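Local structure of putative Nitroreductase (Anabaena variabilis ATCC 29413, 3EO7) at residues D301-P306 and G494-E499; E381-V386 and F436-L441; T357-N362 and Y397-K402. The protein binds flavin mononucleotide and probably acts as an oxidoreductase of the nitroreductase family. All blocks are in the same frame, centred on the assembly; numbering follows the deposited sequence.

The three contacts adjoin one another on one side of the chain's centre, with interaction 2, a strand pair of the mixed sheet, as their hub. The centres of interactions 1 and 2 lie about 9 Å apart, and E499 OE1 of the former is 2.8 Å from T438 OG1 of the latter. Interaction 3 is centred about 13 Å from interaction 2, yet Y358 OH comes within 2.6 Å of T382 OG1. D301 OD1 and K402 N, 2.9 Å apart, join interactions 1 and 3. Interaction 2 approaches the cofactor, the H437 side chain being about 10 Å from the bound FMN, whereas interactions 1 and 3 lie away from the annotated FMN-binding residues.

Interaction 1 of 3, residues D301-P306 and G494-E499; sequences DKYNFP and GIPNDE. With PGR (R-1,2-propanediol), chain R.
Two loops face each other across a wide backbone gap, their nearest CA atoms being those of Y303 and P496 at 9.4 Å, and the direct contacts across it are made by side chains. The neighbours K302 and Y303 both reach one carboxylate oxygen, E499 OE2. Y303 OH donates to the anti lone pair of E499 OE2 over 2.6 Å; K302 NZ meets E499 OE2 from the syn side in a salt bridge of 2.8 Å, lying 17° out of the carboxylate plane. The carboxylate stands at the phenol edge and is turned 80° from the ring plane. K302 attains the same oxygen with a fully stretched chain: CG is anti to the backbone N (chi1 -179°), and CG lies over one face of the Y303 ring. The opposite face receives P496, whose CG forms a CH-pi contact 4.1 Å from the centroid of the Y303 ring. P496 CG also touches the edge of the F305 ring, 4.3 Å from F305 CZ.

P496 opens a type I beta turn that ends at E499, so the proline and the acid that meet Y303 belong to one compact unit between helix 486-493 and strand 500-508. At its far side N497 O accepts a hydrogen bond of 3.1 Å from O1 of a propanediol, probably a crystallisation additive. Water 1 accepts from K302 NZ at 3.0 Å and lies 2.9 Å from E499 OE1, to which it can donate. E499 OE1 is further bound to T438 in the adjoining sheet.

Both carboxylate oxygens are thus engaged, one by a phenol and an ammonium group, which probably favours the ionised acid; this polar junction ties the loop leading to strand 310-312 to the turn before strand 500-508, and through E499 and T438 to the sheet.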
loop_
_atom_site.group_PDB
_atom_site.type_symbol
_atom_site.label_atom_id
_atom_site.label_comp_id
_atom_site.label_asym_id
_atom_site.label_seq_id
_atom_site.Cartn_x
_atom_site.Cartn_y
_atom_site.Cartn_z
ATOM N N ASP A 301 -5.327 22.004 5.810
ATOM C CA ASP A 301 -6.111 20.776 5.804
ATOM C C ASP A 301 -7.468 21.099 5.180
ATOM O O ASP A 301 -8.009 22.186 5.372
ATOM C CB ASP A 301 -6.231 20.235 7.219
ATOM C CG ASP A 301 -4.861 19.863 7.814
ATOM O OD1 ASP A 301 -4.215 18.954 7.290
ATOM O OD2 ASP A 301 -4.474 20.507 8.787
ATOM N N LYS A 302 -8.025 20.147 4.438
ATOM C CA LYS A 302 -9.258 20.370 3.691
ATOM C C LYS A 302 -10.445 20.839 4.508
ATOM O O LYS A 302 -11.132 21.755 4.097
ATOM C CB LYS A 302 -9.652 19.109 2.940
ATOM C CG LYS A 302 -10.911 19.239 2.097
ATOM C CD LYS A 302 -11.105 17.937 1.292
ATOM C CE LYS A 302 -12.346 17.910 0.529
ATOM N NZ LYS A 302 -12.395 16.655 -0.269
ATOM N N TYR A 303 -10.705 20.199 5.649
ATOM C CA TYR A 303 -11.895 20.544 6.452
ATOM C C TYR A 303 -11.535 21.342 7.693
ATOM O O TYR A 303 -10.958 20.814 8.618
ATOM C CB TYR A 303 -12.628 19.270 6.856
ATOM C CG TYR A 303 -13.237 18.542 5.681
ATOM C CD1 TYR A 303 -14.370 19.058 5.039
ATOM C CD2 TYR A 303 -12.694 17.364 5.199
ATOM C CE1 TYR A 303 -14.954 18.406 3.968
ATOM C CE2 TYR A 303 -13.270 16.704 4.119
ATOM C CZ TYR A 303 -14.404 17.237 3.504
ATOM O OH TYR A 303 -14.977 16.616 2.422
ATOM N N ASN A 304 -11.911 22.608 7.731
ATOM C CA ASN A 304 -11.551 23.418 8.854
ATOM C C ASN A 304 -12.294 23.023 10.134
ATOM O O ASN A 304 -11.717 23.112 11.229
ATOM C CB ASN A 304 -11.822 24.900 8.557
ATOM C CG ASN A 304 -10.885 25.470 7.494
ATOM O OD1 ASN A 304 -9.708 25.098 7.414
ATOM N ND2 ASN A 304 -11.397 26.409 6.701
ATOM N N PHE A 305 -13.575 22.652 10.005
ATOM C CA PHE A 305 -14.433 22.404 11.202
ATOM C C PHE A 305 -14.111 23.449 12.295
ATOM O O PHE A 305 -13.770 23.099 13.443
ATOM C CB PHE A 305 -14.264 20.958 11.729
ATOM C CG PHE A 305 -14.728 19.909 10.787
ATOM C CD1 PHE A 305 -16.072 19.801 10.447
ATOM C CD2 PHE A 305 -13.850 18.990 10.260
ATOM C CE1 PHE A 305 -16.504 18.810 9.561
ATOM C CE2 PHE A 305 -14.275 18.012 9.381
ATOM C CZ PHE A 305 -15.593 17.930 9.025
ATOM N N PRO A 306 -14.253 24.747 11.968
ATOM C CA PRO A 306 -13.748 25.794 12.886
ATOM C C PRO A 306 -14.461 25.929 14.234
ATOM O O PRO A 306 -13.885 26.449 15.184
ATOM C CB PRO A 306 -13.946 27.077 12.085
ATOM C CG PRO A 306 -15.040 26.773 11.143
ATOM C CD PRO A 306 -14.893 25.338 10.771
ATOM N N GLY A 494 -20.488 10.729 10.642
ATOM C CA GLY A 494 -20.491 12.159 10.306
ATOM C C GLY A 494 -19.455 12.550 9.270
ATOM O O GLY A 494 -19.078 13.729 9.106
ATOM N N ILE A 495 -18.945 11.570 8.560
ATOM C CA ILE A 495 -17.992 11.871 7.504
ATOM C C ILE A 495 -18.747 12.547 6.365
ATOM O O ILE A 495 -19.809 12.051 5.948
ATOM C CB ILE A 495 -17.285 10.577 7.008
ATOM C CG1 ILE A 495 -16.528 9.890 8.152
ATOM C CG2 ILE A 495 -16.353 10.911 5.834
ATOM C CD1 ILE A 495 -15.785 8.594 7.734
ATOM N N PRO A 496 -18.259 13.712 5.890
ATOM C CA PRO A 496 -18.908 14.436 4.804
ATOM C C PRO A 496 -19.296 13.506 3.654
ATOM O O PRO A 496 -18.514 12.629 3.247
ATOM C CB PRO A 496 -17.864 15.480 4.401
ATOM C CG PRO A 496 -17.112 15.757 5.702
ATOM C CD PRO A 496 -17.064 14.420 6.395
ATOM N N ASN A 497 -20.496 13.732 3.124
ATOM C CA ASN A 497 -21.060 12.902 2.054
ATOM C C ASN A 497 -20.152 12.701 0.844
ATOM O O ASN A 497 -20.136 11.629 0.248
ATOM C CB ASN A 497 -22.377 13.522 1.557
ATOM C CG ASN A 497 -23.100 12.632 0.566
ATOM O OD1 ASN A 497 -23.380 11.472 0.857
ATOM N ND2 ASN A 497 -23.433 13.182 -0.601
ATOM N N ASP A 498 -19.389 13.729 0.495
ATOM C CA ASP A 498 -18.537 13.680 -0.693
ATOM C C ASP A 498 -17.315 12.790 -0.521
ATOM O O ASP A 498 -16.630 12.524 -1.494
ATOM C CB ASP A 498 -18.058 15.068 -1.094
ATOM C CG ASP A 498 -19.160 15.885 -1.740
ATOM O OD1 ASP A 498 -20.204 15.313 -2.141
ATOM O OD2 ASP A 498 -18.965 17.093 -1.801
ATOM N N GLU A 499 -17.036 12.378 0.714
ATOM C CA GLU A 499 -15.898 11.524 1.004
ATOM C C GLU A 499 -16.279 10.054 0.933
ATOM O O GLU A 499 -17.060 9.576 1.750
ATOM C CB GLU A 499 -15.322 11.837 2.368
ATOM C CG GLU A 499 -14.826 13.251 2.558
ATOM C CD GLU A 499 -13.567 13.587 1.800
ATOM O OE1 GLU A 499 -12.706 12.681 1.553
ATOM O OE2 GLU A 499 -13.400 14.786 1.482
HETATM C C1 PGR R . -21.286 7.718 0.568
HETATM C C2 PGR R . -22.416 8.568 1.162
HETATM C C3 PGR R . -23.613 8.620 0.220
HETATM O O1 PGR R . -20.171 8.563 0.211
HETATM O O2 PGR R . -22.897 8.057 2.422
HETATM O O HOH W 1 -11.015 14.028 -0.394
#

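Interaction 2 of 3, residues E381-V386 and F436-L441; sequences ETFIAV and FHTSDL
E381 O is approached by two neighbours on the facing strand: T438 N donates to it over 2.9 Å, and the CA-H of H437 adds a weaker contact, with H437 CA 3.3 Å away. F436 O repeats the pattern, taking the F383 N-H at 3.0 Å together with a CA-H contact from T382. The partner bonds are slightly shorter, E381 N to T438 O and F436 N to F383 O both measuring 2.8 Å. E381-T438 and F383-F436 are therefore hydrogen-bonded pairs of an antiparallel sheet, flanking the non-hydrogen-bonded pair T382-H437. The strand segments run at 144° to each other.

On the face of T382 and H437 the two side chains lie alongside, pointing the same way, and T382 OG1 meets the imidazole edge in its plane, 3.6 Å from H437 CD2. T382 OG1 and H437 NE2 are both hydrogen-bonded to Y358 OH, which holds this imidazole edge beside the threonine. The other face carries E381, F383, F436 and T438. T438 has OG1 in the crowded position between N and the carbonyl carbon (chi1 75°), which sets the oxygen at the F383 ring edge, 3.7 Å from F383 CE1; its polar partner is E499. The F436 ring turns its edge to F383 O and continues to A385, with F436 CE1 4.1 Å from A385 CB. Beyond it lie helix 486-493 and strand 500-508.

All the touching residues are buried, and their polar groups find partners within the protein: the main chains of the hydrogen-bonded pairs bind each other, those of T382 and H437 bind the neighbouring strands through Y399 and I502, and the side chains of Y398, Y358 and E499 serve E381, the T382-H437 pair and T438.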
loop_
_atom_site.group_PDB
_atom_site.type_symbol
_atom_site.label_atom_id
_atom_site.label_comp_id
_atom_site.label_asym_id
_atom_site.label_seq_id
_atom_site.Cartn_x
_atom_site.Cartn_y
_atom_site.Cartn_z
ATOM N N GLU A 381 -8.286 11.964 2.896
ATOM C CA GLU A 381 -8.612 12.521 4.188
ATOM C C GLU A 381 -8.641 11.387 5.214
ATOM O O GLU A 381 -8.844 10.209 4.882
ATOM C CB GLU A 381 -9.937 13.248 4.115
ATOM C CG GLU A 381 -9.948 14.454 3.171
ATOM C CD GLU A 381 -8.934 15.498 3.526
ATOM O OE1 GLU A 381 -8.705 15.747 4.737
ATOM O OE2 GLU A 381 -8.357 16.103 2.595
ATOM N N THR A 382 -8.464 11.769 6.485
ATOM C CA THR A 382 -8.398 10.813 7.562
ATOM C C THR A 382 -9.417 11.176 8.640
ATOM O O THR A 382 -9.452 12.320 9.099
ATOM C CB THR A 382 -6.978 10.755 8.167
ATOM O OG1 THR A 382 -6.024 10.416 7.138
ATOM C CG2 THR A 382 -6.949 9.760 9.378
ATOM N N PHE A 383 -10.269 10.215 8.988
ATOM C CA PHE A 383 -11.250 10.347 10.092
ATOM C C PHE A 383 -11.006 9.211 11.046
ATOM O O PHE A 383 -10.674 8.096 10.617
ATOM C CB PHE A 383 -12.702 10.322 9.602
ATOM C CG PHE A 383 -13.037 11.492 8.716
ATOM C CD1 PHE A 383 -12.670 11.494 7.364
ATOM C CD2 PHE A 383 -13.663 12.622 9.247
ATOM C CE1 PHE A 383 -12.958 12.604 6.547
ATOM C CE2 PHE A 383 -13.951 13.726 8.422
ATOM C CZ PHE A 383 -13.576 13.696 7.077
ATOM N N ILE A 384 -11.136 9.489 12.339
ATOM C CA ILE A 384 -10.878 8.477 13.332
ATOM C C ILE A 384 -12.066 8.282 14.247
ATOM O O ILE A 384 -12.533 9.233 14.888
ATOM C CB ILE A 384 -9.622 8.826 14.197
ATOM C CG1 ILE A 384 -8.456 9.243 13.275
ATOM C CG2 ILE A 384 -9.250 7.664 15.096
ATOM C CD1 ILE A 384 -7.095 9.427 13.986
ATOM N N ALA A 385 -12.570 7.058 14.296
ATOM C CA ALA A 385 -13.583 6.706 15.282
ATOM C C ALA A 385 -12.822 6.246 16.526
ATOM O O ALA A 385 -12.063 5.269 16.488
ATOM C CB ALA A 385 -14.520 5.602 14.773
ATOM N N VAL A 386 -13.034 6.939 17.638
ATOM C CA VAL A 386 -12.372 6.626 18.896
ATOM C C VAL A 386 -13.379 6.018 19.854
ATOM O O VAL A 386 -14.400 6.644 20.150
ATOM C CB VAL A 386 -11.766 7.927 19.505
ATOM C CG1 VAL A 386 -11.244 7.706 20.902
ATOM C CG2 VAL A 386 -10.678 8.527 18.533
ATOM N N PHE A 436 -10.196 5.740 9.249
ATOM C CA PHE A 436 -10.834 5.712 7.943
ATOM C C PHE A 436 -10.105 6.642 6.984
ATOM O O PHE A 436 -9.943 7.817 7.270
ATOM C CB PHE A 436 -12.287 6.182 8.038
ATOM C CG PHE A 436 -13.162 5.265 8.835
ATOM C CD1 PHE A 436 -13.164 5.306 10.220
ATOM C CD2 PHE A 436 -13.930 4.313 8.201
ATOM C CE1 PHE A 436 -13.932 4.388 10.944
ATOM C CE2 PHE A 436 -14.690 3.415 8.916
ATOM C CZ PHE A 436 -14.684 3.450 10.281
ATOM N N HIS A 437 -9.630 6.085 5.869
ATOM C CA HIS A 437 -9.063 6.870 4.805
ATOM C C HIS A 437 -10.164 7.063 3.780
ATOM O O HIS A 437 -10.831 6.106 3.365
ATOM C CB HIS A 437 -7.854 6.148 4.191
ATOM C CG HIS A 437 -6.678 6.124 5.098
ATOM N ND1 HIS A 437 -6.045 4.957 5.458
ATOM C CD2 HIS A 437 -6.050 7.122 5.764
ATOM C CE1 HIS A 437 -5.045 5.244 6.274
ATOM N NE2 HIS A 437 -5.031 6.553 6.490
ATOM N N THR A 438 -10.349 8.308 3.368
ATOM C CA THR A 438 -11.405 8.650 2.450
ATOM C C THR A 438 -10.907 9.551 1.327
ATOM O O THR A 438 -9.815 10.116 1.394
ATOM C CB THR A 438 -12.538 9.406 3.187
ATOM O OG1 THR A 438 -12.121 10.746 3.449
ATOM C CG2 THR A 438 -12.968 8.690 4.523
ATOM N N SER A 439 -11.725 9.668 0.299
ATOM C CA SER A 439 -11.442 10.558 -0.809
ATOM C C SER A 439 -12.694 11.002 -1.536
ATOM O O SER A 439 -13.619 10.222 -1.730
ATOM C CB SER A 439 -10.517 9.861 -1.835
ATOM O OG SER A 439 -10.068 10.754 -2.841
ATOM N N ASP A 440 -12.736 12.265 -1.912
ATOM C CA ASP A 440 -13.753 12.755 -2.800
ATOM C C ASP A 440 -13.366 12.273 -4.189
ATOM O O ASP A 440 -12.478 12.821 -4.834
ATOM C CB ASP A 440 -13.855 14.286 -2.712
ATOM C CG ASP A 440 -14.799 14.887 -3.737
ATOM O OD1 ASP A 440 -15.220 14.235 -4.738
ATOM O OD2 ASP A 440 -15.125 16.078 -3.518
ATOM N N LEU A 441 -13.999 11.193 -4.628
ATOM C CA LEU A 441 -13.625 10.575 -5.909
ATOM C C LEU A 441 -13.808 11.474 -7.119
ATOM O O LEU A 441 -12.958 11.469 -8.010
ATOM C CB LEU A 441 -14.419 9.285 -6.125
ATOM C CG LEU A 441 -14.202 8.124 -5.206
ATOM C CD1 LEU A 441 -15.100 6.944 -5.707
ATOM C CD2 LEU A 441 -12.711 7.727 -5.117
#

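Interaction 3 of 3, residues T357-N362 and Y397-K402; sequences TYQPQN and YYYAPK
Different first torsions bring two tyrosines together: Y358 places CG anti to its carbonyl carbon (chi1 -63°), while Y399 swings CG anti to the backbone N (chi1 173°). The result is an edge-to-face aromatic pair joining the end of helix 347-358 to strand 395-400 of the mixed sheet in this nitroreductase-family region. The edge of Y399 enters over one face of Y358, with centroids 5.0 Å apart and planes at 65°. Y399 CE2 makes the nearest approach, 3.5 Å from Y358 CD2, while T357 CG2 lies over the opposite face. P401 closes one side of the group, its CB 4.2 Å from Y358 CB.

Q359, the first residue to leave the helix, bends at chi2 and directs its amide to the strand end. NE2 of Q359 donates twice, to P401 O at 2.8 Å and to Y399 OH at 3.1 Å, both acceptors lying near the amide plane. That plane is almost perpendicular to the Y399 ring. The carbonyl end is held as well: Q361 NE2 donates to a lone pair of Q359 OE1 over 2.9 Å, so bonds at both ends fix which way round the amide sits. Water 2 lies between the segments, 2.7 Å from Q359 OE1 and 3.0 Å from P401 O.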
loop_
_atom_site.group_PDB
_atom_site.type_symbol
_atom_site.label_atom_id
_atom_site.label_comp_id
_atom_site.label_asym_id
_atom_site.label_seq_id
_atom_site.Cartn_x
_atom_site.Cartn_y
_atom_site.Cartn_z
ATOM N N THR A 357 3.085 7.876 10.994
ATOM C CA THR A 357 2.386 7.660 9.738
ATOM C C THR A 357 2.330 8.927 8.896
ATOM O O THR A 357 2.602 8.880 7.701
ATOM C CB THR A 357 0.970 7.152 10.023
ATOM O OG1 THR A 357 1.063 5.932 10.778
ATOM C CG2 THR A 357 0.167 6.944 8.701
ATOM N N TYR A 358 1.962 10.039 9.531
ATOM C CA TYR A 358 1.740 11.320 8.849
ATOM C C TYR A 358 2.782 12.421 8.974
ATOM O O TYR A 358 2.656 13.437 8.280
ATOM C CB TYR A 358 0.392 11.905 9.300
ATOM C CG TYR A 358 -0.803 11.044 8.939
ATOM C CD1 TYR A 358 -1.443 11.201 7.735
ATOM C CD2 TYR A 358 -1.292 10.091 9.817
ATOM C CE1 TYR A 358 -2.566 10.434 7.401
ATOM C CE2 TYR A 358 -2.405 9.307 9.484
ATOM C CZ TYR A 358 -3.036 9.503 8.276
ATOM O OH TYR A 358 -4.144 8.766 7.932
ATOM N N GLN A 359 3.756 12.251 9.872
ATOM C CA GLN A 359 4.783 13.261 10.172
ATOM C C GLN A 359 6.185 12.681 9.999
ATOM O O GLN A 359 7.015 12.678 10.934
ATOM C CB GLN A 359 4.579 13.801 11.592
ATOM C CG GLN A 359 3.123 14.178 11.946
ATOM C CD GLN A 359 2.519 15.338 11.154
ATOM O OE1 GLN A 359 3.215 16.296 10.766
ATOM N NE2 GLN A 359 1.186 15.288 10.957
ATOM N N PRO A 360 6.473 12.174 8.779
ATOM C CA PRO A 360 7.773 11.547 8.538
ATOM C C PRO A 360 8.947 12.504 8.743
ATOM O O PRO A 360 10.053 12.051 9.018
ATOM C CB PRO A 360 7.671 11.058 7.102
ATOM C CG PRO A 360 6.675 11.994 6.471
ATOM C CD PRO A 360 5.660 12.224 7.553
ATOM N N GLN A 361 8.696 13.805 8.651
ATOM C CA GLN A 361 9.744 14.808 8.870
ATOM C C GLN A 361 10.314 14.747 10.286
ATOM O O GLN A 361 11.404 15.227 10.539
ATOM C CB GLN A 361 9.257 16.200 8.552
ATOM C CG GLN A 361 8.326 16.856 9.573
ATOM C CD GLN A 361 6.873 16.387 9.489
ATOM O OE1 GLN A 361 6.497 15.558 8.659
ATOM N NE2 GLN A 361 6.044 16.932 10.379
ATOM N N ASN A 362 9.561 14.143 11.206
ATOM C CA ASN A 362 9.996 13.964 12.572
ATOM C C ASN A 362 10.933 12.768 12.799
ATOM O O ASN A 362 11.313 12.499 13.945
ATOM C CB ASN A 362 8.768 13.884 13.475
ATOM C CG ASN A 362 8.048 15.216 13.589
ATOM O OD1 ASN A 362 8.645 16.265 13.350
ATOM N ND2 ASN A 362 6.789 15.192 14.009
ATOM N N TYR A 397 -13.576 11.889 14.966
ATOM C CA TYR A 397 -12.697 13.040 14.815
ATOM C C TYR A 397 -12.141 13.109 13.416
ATOM O O TYR A 397 -11.747 12.105 12.838
ATOM C CB TYR A 397 -11.504 12.930 15.783
ATOM C CG TYR A 397 -11.892 12.928 17.236
ATOM C CD1 TYR A 397 -12.352 11.765 17.841
ATOM C CD2 TYR A 397 -11.812 14.087 18.002
ATOM C CE1 TYR A 397 -12.714 11.753 19.152
ATOM C CE2 TYR A 397 -12.170 14.087 19.356
ATOM C CZ TYR A 397 -12.632 12.911 19.918
ATOM O OH TYR A 397 -12.993 12.893 21.243
ATOM N N TYR A 398 -12.123 14.299 12.855
ATOM C CA TYR A 398 -11.348 14.536 11.642
ATOM C C TYR A 398 -9.898 14.704 12.080
ATOM O O TYR A 398 -9.615 15.377 13.074
ATOM C CB TYR A 398 -11.795 15.832 10.989
ATOM C CG TYR A 398 -10.950 16.278 9.828
ATOM C CD1 TYR A 398 -10.865 15.524 8.666
ATOM C CD2 TYR A 398 -10.304 17.509 9.872
ATOM C CE1 TYR A 398 -10.115 15.960 7.566
ATOM C CE2 TYR A 398 -9.583 17.978 8.770
ATOM C CZ TYR A 398 -9.503 17.200 7.627
ATOM O OH TYR A 398 -8.811 17.680 6.548
ATOM N N TYR A 399 -8.961 14.069 11.381
ATOM C CA TYR A 399 -7.568 14.275 11.681
ATOM C C TYR A 399 -6.993 15.221 10.607
ATOM O O TYR A 399 -7.098 14.949 9.402
ATOM C CB TYR A 399 -6.786 12.966 11.722
ATOM C CG TYR A 399 -5.275 13.178 11.858
ATOM C CD1 TYR A 399 -4.738 13.871 12.951
ATOM C CD2 TYR A 399 -4.386 12.665 10.905
ATOM C CE1 TYR A 399 -3.349 14.069 13.077
ATOM C CE2 TYR A 399 -3.029 12.858 11.024
ATOM C CZ TYR A 399 -2.502 13.570 12.103
ATOM O OH TYR A 399 -1.138 13.750 12.224
ATOM N N ALA A 400 -6.469 16.353 11.077
ATOM C CA ALA A 400 -5.872 17.420 10.269
ATOM C C ALA A 400 -4.341 17.276 10.397
ATOM O O ALA A 400 -3.741 17.745 11.351
ATOM C CB ALA A 400 -6.330 18.811 10.809
ATOM N N PRO A 401 -3.710 16.575 9.454
ATOM C CA PRO A 401 -2.268 16.332 9.645
ATOM C C PRO A 401 -1.362 17.546 9.521
ATOM O O PRO A 401 -0.296 17.564 10.125
ATOM C CB PRO A 401 -1.949 15.293 8.582
ATOM C CG PRO A 401 -3.006 15.453 7.552
ATOM C CD PRO A 401 -4.250 15.866 8.290
ATOM N N LYS A 402 -1.750 18.541 8.736
ATOM C CA LYS A 402 -0.916 19.732 8.622
ATOM C C LYS A 402 -0.960 20.519 9.925
ATOM O O LYS A 402 0.063 20.915 10.472
ATOM C CB LYS A 402 -1.290 20.568 7.407
ATOM C CG LYS A 402 -1.139 19.877 6.087
ATOM C CD LYS A 402 -1.607 20.809 4.973
ATOM C CE LYS A 402 -1.238 20.260 3.599
ATOM N NZ LYS A 402 -1.803 18.935 3.347
HETATM O O HOH W 2 2.431 18.771 10.218
#